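Local coordinates for probable glutathione S-transferase GSTU1 (Oryza sativa, PDB 1OYJ), which conjugates reduced glutathione to a wide range of hydrophobic electrophiles, exogenous and endogenous, as a plant glutathione transferase of the tau class, at residues E33-D38 / S43-R48; E37-K42 / R54-L59. All blocks are in the same frame, centred on the assembly; numbering follows the deposited sequence.

Both contacts belong to the thioredoxin-like N-terminal domain and lie side by side, their centres about 5 Å apart. They share Glu37 and Asp38, where strand 33-36 gives way to the loop that carries Leu39 and Lys42 to glutathione. Interaction 1 ties the base of that loop to the start of helix 44-49; interaction 2 joins the loop to residues 54-59 and the bound tripeptide. Leu46 bridges the two: its CD2 packs on CG2 of Ile56 at 3.8 Å, and its CD1 lies 3.8 Å from CG2 of Val58. The Leu46 side chain is itself about 6 Å from glutathione, a second shell behind Lys42 and Ile56, which bind it directly.

Interaction 1 of 2, residues E33-D38 / S43-R48; sequences EYREED and SDLLLR
Glu37 receives Ser43 in a two-pronged clasp at the N-terminus of helix 44-49, in the thioredoxin-like domain of the transferase. Ser43 N donates to OE1 of Glu37 at 3.0 Å, with an N-H...O angle of 161°, while Ser43 OG donates to Glu37 OE2 at 2.7 Å. Each carboxylate oxygen uses its syn lone pair, so the two bonds together fix the rotation of the group. The bend in the glutamate chain (chi2 -85°) turns the carboxylate to the serine.

Ser43 is also the N-cap: its OG accepts from Leu46 N at 3.1 Å in an almost straight bond (173°). One hydroxyl therefore links the buried carboxylate to the first turn of the helix, whose N-terminal end would be expected to favour a negative Glu37. Leu46 flanks the clasp, its CB and CD2 packed against the carboxylate, and its side chain also reaches Leu10 of the inner strand 7-11.

Two residues before Glu37, on strand 33-36, the Arg35 side chain meets that of Leu45 at about a right angle. Glu33 holds the guanidinium side-on, with Arg35 NE 2.6 Å from Glu33 OE2, and at another edge of the same group Arg35 NH2 touches Leu45 CD2 at 3.3 Å.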
loop_
_atom_site.group_PDB
_atom_site.type_symbol
_atom_site.label_atom_id
_atom_site.label_comp_id
_atom_site.label_asym_id
_atom_site.label_seq_id
_atom_site.Cartn_x
_atom_site.Cartn_y
_atom_site.Cartn_z
ATOM N N GLU A 33 16.721 -1.836 -19.240
ATOM C CA GLU A 33 17.609 -0.724 -19.305
ATOM C C GLU A 33 17.495 0.135 -18.065
ATOM O O GLU A 33 16.436 0.695 -17.796
ATOM C CB GLU A 33 17.260 0.123 -20.536
ATOM C CG GLU A 33 18.130 1.355 -20.652
ATOM C CD GLU A 33 17.720 2.322 -21.737
ATOM O OE1 GLU A 33 16.905 2.005 -22.629
ATOM O OE2 GLU A 33 18.212 3.459 -21.648
ATOM N N TYR A 34 18.584 0.252 -17.306
ATOM C CA TYR A 34 18.594 1.085 -16.125
ATOM C C TYR A 34 18.979 2.538 -16.454
ATOM O O TYR A 34 20.062 2.790 -17.058
ATOM C CB TYR A 34 19.683 0.530 -15.231
ATOM C CG TYR A 34 19.838 1.240 -13.934
ATOM C CD1 TYR A 34 19.122 0.806 -12.805
ATOM C CD2 TYR A 34 20.650 2.318 -13.819
ATOM C CE1 TYR A 34 19.280 1.427 -11.589
ATOM C CE2 TYR A 34 20.810 2.983 -12.617
ATOM C CZ TYR A 34 20.107 2.550 -11.497
ATOM O OH TYR A 34 20.241 3.248 -10.313
ATOM N N ARG A 35 18.181 3.499 -16.029
ATOM C CA ARG A 35 18.550 4.891 -16.203
ATOM C C ARG A 35 18.658 5.581 -14.875
ATOM O O ARG A 35 17.688 5.595 -14.122
ATOM C CB ARG A 35 17.531 5.612 -17.069
ATOM C CG ARG A 35 17.312 4.956 -18.419
ATOM C CD ARG A 35 16.658 5.854 -19.409
ATOM N NE ARG A 35 16.476 5.210 -20.701
ATOM C CZ ARG A 35 15.520 5.530 -21.557
ATOM N NH1 ARG A 35 15.390 4.888 -22.704
ATOM N NH2 ARG A 35 14.663 6.484 -21.249
ATOM N N GLU A 36 19.841 6.111 -14.553
ATOM C CA GLU A 36 20.089 6.803 -13.309
ATOM C C GLU A 36 19.472 8.211 -13.297
ATOM O O GLU A 36 19.856 9.086 -14.093
ATOM C CB GLU A 36 21.593 6.922 -13.068
ATOM C CG GLU A 36 21.951 7.562 -11.738
ATOM C CD GLU A 36 21.748 6.605 -10.547
ATOM O OE1 GLU A 36 21.887 5.418 -10.721
ATOM O OE2 GLU A 36 21.451 7.075 -9.450
ATOM N N GLU A 37 18.617 8.511 -12.355
ATOM C CA GLU A 37 18.092 9.863 -12.305
ATOM C C GLU A 37 18.774 10.728 -11.269
ATOM O O GLU A 37 19.023 10.277 -10.199
ATOM C CB GLU A 37 16.609 9.838 -11.931
ATOM C CG GLU A 37 15.706 9.311 -13.026
ATOM C CD GLU A 37 15.319 10.406 -14.017
ATOM O OE1 GLU A 37 15.410 11.600 -13.652
ATOM O OE2 GLU A 37 14.846 10.051 -15.112
ATOM N N ASP A 38 18.910 12.027 -11.546
ATOM C CA ASP A 38 19.408 12.966 -10.548
ATOM C C ASP A 38 18.195 13.539 -9.860
ATOM O O ASP A 38 17.454 14.398 -10.420
ATOM C CB ASP A 38 20.230 14.096 -11.240
ATOM C CG ASP A 38 20.636 15.234 -10.284
ATOM O OD1 ASP A 38 20.227 15.248 -9.095
ATOM O OD2 ASP A 38 21.360 16.193 -10.693
ATOM N N SER A 43 14.444 14.204 -14.689
ATOM C CA SER A 43 14.280 14.339 -16.136
ATOM C C SER A 43 12.859 14.601 -16.563
ATOM O O SER A 43 11.863 14.230 -15.897
ATOM C CB SER A 43 14.757 13.059 -16.823
ATOM O OG SER A 43 13.813 12.051 -16.658
ATOM N N ASP A 44 12.704 15.220 -17.712
ATOM C CA ASP A 44 11.356 15.399 -18.251
ATOM C C ASP A 44 10.589 14.031 -18.290
ATOM O O ASP A 44 9.423 13.959 -17.993
ATOM C CB ASP A 44 11.458 16.117 -19.621
ATOM C CG ASP A 44 10.118 16.366 -20.250
ATOM O OD1 ASP A 44 9.175 16.840 -19.564
ATOM O OD2 ASP A 44 9.913 16.135 -21.454
ATOM N N LEU A 45 11.259 12.939 -18.617
ATOM C CA LEU A 45 10.594 11.637 -18.759
ATOM C C LEU A 45 10.075 11.145 -17.377
ATOM O O LEU A 45 8.955 10.774 -17.233
ATOM C CB LEU A 45 11.523 10.628 -19.474
ATOM C CG LEU A 45 11.055 9.172 -19.548
ATOM C CD1 LEU A 45 9.939 9.012 -20.510
ATOM C CD2 LEU A 45 12.222 8.198 -19.852
ATOM N N LEU A 46 10.879 11.248 -16.332
ATOM C CA LEU A 46 10.383 10.872 -15.064
ATOM C C LEU A 46 9.150 11.746 -14.667
ATOM O O LEU A 46 8.090 11.252 -14.255
ATOM C CB LEU A 46 11.512 10.962 -14.042
ATOM C CG LEU A 46 11.142 10.972 -12.577
ATOM C CD1 LEU A 46 10.503 9.727 -12.198
ATOM C CD2 LEU A 46 12.340 11.234 -11.734
ATOM N N LEU A 47 9.275 13.055 -14.835
ATOM C CA LEU A 47 8.192 13.930 -14.441
ATOM C C LEU A 47 6.931 13.655 -15.214
ATOM O O LEU A 47 5.809 13.819 -14.648
ATOM C CB LEU A 47 8.594 15.382 -14.616
ATOM C CG LEU A 47 9.708 15.772 -13.662
ATOM C CD1 LEU A 47 10.118 17.211 -14.039
ATOM C CD2 LEU A 47 9.280 15.679 -12.255
ATOM N N ARG A 48 7.075 13.256 -16.478
ATOM C CA ARG A 48 5.890 12.869 -17.260
ATOM C C ARG A 48 5.313 11.532 -16.959
ATOM O O ARG A 48 4.103 11.351 -17.146
ATOM C CB ARG A 48 6.181 12.741 -18.758
ATOM C CG ARG A 48 6.248 14.056 -19.488
ATOM C CD ARG A 48 6.383 13.951 -21.063
ATOM N NE ARG A 48 7.661 13.396 -21.553
ATOM C CZ ARG A 48 7.811 12.177 -22.112
ATOM N NH1 ARG A 48 6.755 11.362 -22.261
ATOM N NH2 ARG A 48 9.019 11.785 -22.535
#

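Interaction 2 of 2, residues E37-K42 / R54-L59; sequences EDLGNK and RKIPVL. With GSH (glutathione), chain N.
The glutathione site of the thioredoxin-like domain is built here from the loop after strand 33-36 and from residues 54-59, where a cis peptide bond precedes Pro57 as in other glutathione transferases. Lys42 crosses between them. Its chain is extended beyond CG and brings NZ to two oxygens, the carbonyl O of Arg54 at 2.7 Å and carboxylate O31 of glutathione at 2.8 Å. The amine approaches Arg54 O with a C=O...N angle of 157°, tilted 17° from the carbonyl plane.

Ile56 supplies the backbone grip on the tripeptide. Its N donates to glutathione O2 at 2.8 Å and its O accepts from glutathione N2 at 2.8 Å, so the middle of the ligand pairs with this residue much as a neighbouring strand would. The isoleucine side chain works in two directions. A chi1 of 56° sets CG1 between the backbone N and the carbonyl carbon, on the ligand's side, and from there CD1 reaches CB2 of the cysteinyl part of glutathione; CG2 turns to the aliphatic CG of Glu37. Leu39 crosses the isoleucine obliquely, its CD2 4.0 Å from Ile56 CG1, and its other methyl, CD1, lies 3.8 Å from glutathione CB2.

Lys55 lays its CB and CG along the C2-N3 peptide of the ligand, and Glu68 and Ser69 add further hydrogen bonds. The Lys42 amine would be expected to stabilise a negative glycyl carboxylate, while the paired backbone bonds at Ile56 would fix the register of the cysteinyl part along the site.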
loop_
_atom_site.group_PDB
_atom_site.type_symbol
_atom_site.label_atom_id
_atom_site.label_comp_id
_atom_site.label_asym_id
_atom_site.label_seq_id
_atom_site.Cartn_x
_atom_site.Cartn_y
_atom_site.Cartn_z
ATOM N N GLU A 37 18.617 8.511 -12.355
ATOM C CA GLU A 37 18.092 9.863 -12.305
ATOM C C GLU A 37 18.774 10.728 -11.269
ATOM O O GLU A 37 19.023 10.277 -10.199
ATOM C CB GLU A 37 16.609 9.838 -11.931
ATOM C CG GLU A 37 15.706 9.311 -13.026
ATOM C CD GLU A 37 15.319 10.406 -14.017
ATOM O OE1 GLU A 37 15.410 11.600 -13.652
ATOM O OE2 GLU A 37 14.846 10.051 -15.112
ATOM N N ASP A 38 18.910 12.027 -11.546
ATOM C CA ASP A 38 19.408 12.966 -10.548
ATOM C C ASP A 38 18.195 13.539 -9.860
ATOM O O ASP A 38 17.454 14.398 -10.420
ATOM C CB ASP A 38 20.230 14.096 -11.240
ATOM C CG ASP A 38 20.636 15.234 -10.284
ATOM O OD1 ASP A 38 20.227 15.248 -9.095
ATOM O OD2 ASP A 38 21.360 16.193 -10.693
ATOM N N LEU A 39 17.962 13.167 -8.620
ATOM C CA LEU A 39 16.703 13.579 -7.989
ATOM C C LEU A 39 16.555 15.091 -7.746
ATOM O O LEU A 39 15.394 15.594 -7.613
ATOM C CB LEU A 39 16.420 12.770 -6.754
ATOM C CG LEU A 39 16.183 11.292 -7.079
ATOM C CD1 LEU A 39 15.843 10.552 -5.774
ATOM C CD2 LEU A 39 15.041 10.981 -8.051
ATOM N N GLY A 40 17.690 15.800 -7.795
ATOM C CA GLY A 40 17.748 17.244 -7.697
ATOM C C GLY A 40 17.558 17.857 -9.077
ATOM O O GLY A 40 17.390 19.080 -9.213
ATOM N N ASN A 41 17.534 17.027 -10.111
ATOM C CA ASN A 41 17.407 17.536 -11.463
ATOM C C ASN A 41 16.641 16.452 -12.256
ATOM O O ASN A 41 17.103 15.881 -13.210
ATOM C CB ASN A 41 18.833 17.926 -11.966
ATOM C CG ASN A 41 18.837 18.727 -13.218
ATOM O OD1 ASN A 41 18.270 19.826 -13.303
ATOM N ND2 ASN A 41 19.553 18.213 -14.217
ATOM N N LYS A 42 15.425 16.187 -11.834
ATOM C CA LYS A 42 14.625 15.120 -12.433
ATOM C C LYS A 42 14.442 15.297 -13.918
ATOM O O LYS A 42 14.304 16.411 -14.374
ATOM C CB LYS A 42 13.298 14.969 -11.764
ATOM C CG LYS A 42 13.403 14.454 -10.296
ATOM C CD LYS A 42 12.087 14.437 -9.525
ATOM C CE LYS A 42 12.292 14.403 -8.009
ATOM N NZ LYS A 42 11.024 14.464 -7.137
ATOM N N ARG A 54 6.153 11.945 -8.826
ATOM C CA ARG A 54 7.469 12.421 -9.275
ATOM C C ARG A 54 8.606 11.762 -8.560
ATOM O O ARG A 54 9.596 12.405 -8.244
ATOM C CB ARG A 54 7.600 13.951 -9.175
ATOM C CG ARG A 54 6.440 14.663 -9.950
ATOM C CD ARG A 54 6.042 15.989 -9.443
ATOM N NE ARG A 54 5.216 15.973 -8.232
ATOM C CZ ARG A 54 5.680 16.167 -6.990
ATOM N NH1 ARG A 54 6.986 16.355 -6.754
ATOM N NH2 ARG A 54 4.827 16.167 -5.969
ATOM N N LYS A 55 8.409 10.493 -8.252
ATOM C CA LYS A 55 9.359 9.657 -7.578
ATOM C C LYS A 55 9.910 8.466 -8.388
ATOM O O LYS A 55 9.308 8.021 -9.342
ATOM C CB LYS A 55 8.697 9.061 -6.333
ATOM C CG LYS A 55 8.592 10.069 -5.203
ATOM C CD LYS A 55 7.753 9.586 -4.071
ATOM C CE LYS A 55 7.716 10.581 -2.910
ATOM N NZ LYS A 55 7.148 9.846 -1.732
ATOM N N ILE A 56 11.089 7.947 -7.996
ATOM C CA ILE A 56 11.515 6.727 -8.636
ATOM C C ILE A 56 11.219 5.669 -7.615
ATOM O O ILE A 56 11.043 6.007 -6.479
ATOM C CB ILE A 56 13.022 6.786 -9.096
ATOM C CG1 ILE A 56 13.906 7.106 -7.913
ATOM C CG2 ILE A 56 13.171 7.843 -10.164
ATOM C CD1 ILE A 56 14.049 5.849 -6.896
ATOM N N PRO A 57 11.136 4.389 -7.973
ATOM C CA PRO A 57 11.279 3.858 -9.301
ATOM C C PRO A 57 10.054 3.926 -10.167
ATOM O O PRO A 57 8.906 4.022 -9.736
ATOM C CB PRO A 57 11.564 2.376 -9.027
ATOM C CG PRO A 57 10.791 2.063 -7.773
ATOM C CD PRO A 57 11.031 3.312 -6.988
ATOM N N VAL A 58 10.347 3.962 -11.465
ATOM C CA VAL A 58 9.339 3.922 -12.455
ATOM C C VAL A 58 9.747 2.918 -13.430
ATOM O O VAL A 58 10.879 2.987 -14.014
ATOM C CB VAL A 58 9.169 5.328 -13.253
ATOM C CG1 VAL A 58 8.065 5.171 -14.332
ATOM C CG2 VAL A 58 8.779 6.385 -12.317
ATOM N N LEU A 59 8.831 2.023 -13.716
ATOM C CA LEU A 59 9.081 1.013 -14.702
ATOM C C LEU A 59 8.314 1.334 -15.936
ATOM O O LEU A 59 7.134 1.591 -15.829
ATOM C CB LEU A 59 8.505 -0.324 -14.271
ATOM C CG LEU A 59 8.796 -1.400 -15.338
ATOM C CD1 LEU A 59 10.295 -1.691 -15.217
ATOM C CD2 LEU A 59 8.075 -2.684 -15.066
HETATM N N1 GSH N . 6.228 4.639 -2.311
HETATM C CA1 GSH N . 7.468 4.610 -3.017
HETATM C C1 GSH N . 7.829 3.396 -3.786
HETATM O O11 GSH N . 8.373 3.282 -4.864
HETATM O O12 GSH N . 7.550 2.380 -3.186
HETATM C CB1 GSH N . 8.574 5.589 -2.688
HETATM C CG1 GSH N . 9.757 5.660 -3.661
HETATM C CD1 GSH N . 10.697 6.772 -3.209
HETATM O OE1 GSH N . 10.643 7.130 -2.045
HETATM N N2 GSH N . 11.577 7.284 -4.070
HETATM C CA2 GSH N . 12.482 8.339 -3.688
HETATM C C2 GSH N . 12.134 9.517 -4.614
HETATM O O2 GSH N . 12.123 9.277 -5.803
HETATM C CB2 GSH N . 13.906 7.832 -3.919
HETATM S SG2 GSH N . 14.368 6.569 -2.670
HETATM N N3 GSH N . 11.649 10.678 -4.169
HETATM C CA3 GSH N . 12.264 11.810 -4.908
HETATM C C3 GSH N . 12.744 13.090 -4.225
HETATM O O31 GSH N . 12.506 14.236 -4.726
HETATM O O32 GSH N . 13.418 13.013 -3.210
#